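IMC sub-compartment protein ISP1 (Toxoplasma gondii, PDB 4CHM) belongs to inner membrane complex proteins critical for parasite replication, probably acting in daughter-cell formation by endodyogeny, and adopts a pleckstrin homology fold. Local coordinates at residues I60-S63 and D64-A67. Sequence-based numbering, arbitrary orientation.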
ATOM      1  N   ILE A  60     -10.242  -4.408  -3.954  1.00 26.72           N
ATOM      2  CA  ILE A  60     -10.573  -3.039  -3.587  1.00 25.06           C
ATOM      3  C   ILE A  60     -10.542  -2.145  -4.829  1.00 23.79           C
ATOM      4  O   ILE A  60      -9.456  -1.791  -5.328  1.00 21.46           O
ATOM      5  CB  ILE A  60      -9.585  -2.457  -2.552  1.00 24.93           C
ATOM      6  CG1 ILE A  60      -9.521  -3.326  -1.296  1.00 26.16           C
ATOM      7  CG2 ILE A  60     -10.024  -1.058  -2.134  1.00 23.31           C
ATOM      8  CD1 ILE A  60      -8.169  -3.942  -1.062  1.00 27.50           C
ATOM      9  N   PRO A  61     -11.732  -1.776  -5.342  1.00 23.44           N
ATOM     10  CA  PRO A  61     -11.797  -0.739  -6.384  1.00 24.33           C
ATOM     11  C   PRO A  61     -11.047   0.524  -5.966  1.00 22.47           C
ATOM     12  O   PRO A  61     -11.097   0.928  -4.799  1.00 22.91           O
ATOM     13  CB  PRO A  61     -13.303  -0.438  -6.516  1.00 26.09           C
ATOM     14  CG  PRO A  61     -13.999  -1.588  -5.868  1.00 27.70           C
ATOM     15  CD  PRO A  61     -13.061  -2.134  -4.814  1.00 24.15           C
ATOM     16  N   LEU A  62     -10.361   1.141  -6.916  1.00 24.93           N
ATOM     17  CA  LEU A  62      -9.627   2.373  -6.656  1.00 27.96           C
ATOM     18  C   LEU A  62     -10.538   3.443  -6.076  1.00 27.67           C
ATOM     19  O   LEU A  62     -10.105   4.330  -5.327  1.00 27.82           O
ATOM     20  CB  LEU A  62      -9.015   2.885  -7.948  1.00 32.00           C
ATOM     21  CG  LEU A  62      -7.573   3.297  -7.800  1.00 37.27           C
ATOM     22  CD1 LEU A  62      -6.768   2.131  -7.258  1.00 40.60           C
ATOM     23  CD2 LEU A  62      -7.045   3.744  -9.145  1.00 42.26           C
ATOM     24  N   SER A  63     -11.799   3.388  -6.465  1.00 25.98           N
ATOM     25  CA  SER A  63     -12.721   4.409  -6.086  1.00 26.80           C
ATOM     26  C   SER A  63     -13.176   4.199  -4.637  1.00 28.03           C
ATOM     27  O   SER A  63     -13.753   5.093  -4.041  1.00 28.38           O
ATOM     28  CB  SER A  63     -13.904   4.451  -7.057  1.00 27.81           C
ATOM     29  OG  SER A  63     -14.551   3.188  -7.125  1.00 25.85           O
ATOM     30  N   ASP A  64     -12.825   3.055  -4.043  1.00 27.10           N
ATOM     31  CA  ASP A  64     -13.108   2.829  -2.620  1.00 24.18           C
ATOM     32  C   ASP A  64     -11.940   3.227  -1.714  1.00 20.79           C
ATOM     33  O   ASP A  64     -12.000   3.071  -0.503  1.00 21.73           O
ATOM     34  CB  ASP A  64     -13.484   1.366  -2.371  1.00 27.33           C
ATOM     35  CG  ASP A  64     -13.962   1.125  -0.955  1.00 30.53           C
ATOM     36  OD1 ASP A  64     -14.714   1.965  -0.435  1.00 34.59           O
ATOM     37  OD2 ASP A  64     -13.556   0.120  -0.343  1.00 31.75           O
ATOM     38  N   ILE A  65     -10.860   3.686  -2.310  1.00 22.20           N
ATOM     39  CA  ILE A  65      -9.709   4.071  -1.543  1.00 23.22           C
ATOM     40  C   ILE A  65      -9.759   5.568  -1.346  1.00 26.17           C
ATOM     41  O   ILE A  65      -9.426   6.326  -2.235  1.00 30.35           O
ATOM     42  CB  ILE A  65      -8.392   3.652  -2.220  1.00 24.56           C
ATOM     43  CG1 ILE A  65      -8.319   2.124  -2.320  1.00 22.11           C
ATOM     44  CG2 ILE A  65      -7.199   4.164  -1.401  1.00 22.83           C
ATOM     45  CD1 ILE A  65      -7.392   1.626  -3.423  1.00 23.67           C
ATOM     46  N   LYS A  66     -10.255   5.962  -0.182  1.00 28.42           N
ATOM     47  CA  LYS A  66     -10.521   7.334   0.161  1.00 29.50           C
ATOM     48  C   LYS A  66      -9.205   8.094   0.414  1.00 30.01           C
ATOM     49  O   LYS A  66      -9.095   9.271   0.094  1.00 29.91           O
ATOM     50  CB  LYS A  66     -11.382   7.346   1.423  1.00 30.95           C
ATOM     51  CG  LYS A  66     -11.928   8.690   1.855  1.00 35.79           C
ATOM     52  CD  LYS A  66     -12.663   8.520   3.188  1.00 38.95           C
ATOM     53  CE  LYS A  66     -12.554   9.753   4.076  1.00 48.42           C
ATOM     54  NZ  LYS A  66     -12.967  10.983   3.347  1.00 56.04           N
ATOM     55  N   ALA A  67      -8.214   7.414   0.979  1.00 24.32           N
ATOM     56  CA  ALA A  67      -6.979   8.097   1.423  1.00 25.62           C
ATOM     57  C   ALA A  67      -5.851   7.080   1.602  1.00 24.36           C
ATOM     58  O   ALA A  67      -6.108   5.929   1.932  1.00 24.76           O
ATOM     59  CB  ALA A  67      -7.224   8.833   2.744  1.00 22.73           C
TER
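The carboxylate of D64 and the carbonyl planes of P61 and L62 are the flat groups of this tight turn. D64 holds its CG anti to the backbone N (chi1 -172°), which turns the carboxylate toward I60, where OD2 ends a loose 4.1 Å from the methyl CG2 of I60, while OD1 accepts a hydrogen bond from the backbone N of E97. Both carbonyls receive their donor above the plane, well off the lone pairs: D64 N to P61 O at 2.8 Å, and I65 N to L62 O at 3.2 Å. These two successive i to i+3 bonds mark a short 3-10 turn. It links strand 56-61 to strand 65-69, the two outermost strands of the antiparallel sheet within this chain, so the chain passes here from one end of the strand order to the other, within the strongly bent sheet of the pleckstrin homology fold. Across the turn, I65 places CG1 beside its own backbone N (chi1 -63°) and against CG2 of I60 at 3.6 Å, the two side chains crossing at about a right angle. The CD1 methyl of I65 also meets CD1 of L62 at 3.9 Å. L62 O takes a second donor, NZ of K123 from helix 109-125, which also bonds I65 O. Just beyond, K66 and A67 sit together opposite H94 of strand 90-95, a classic bulge in the ladder.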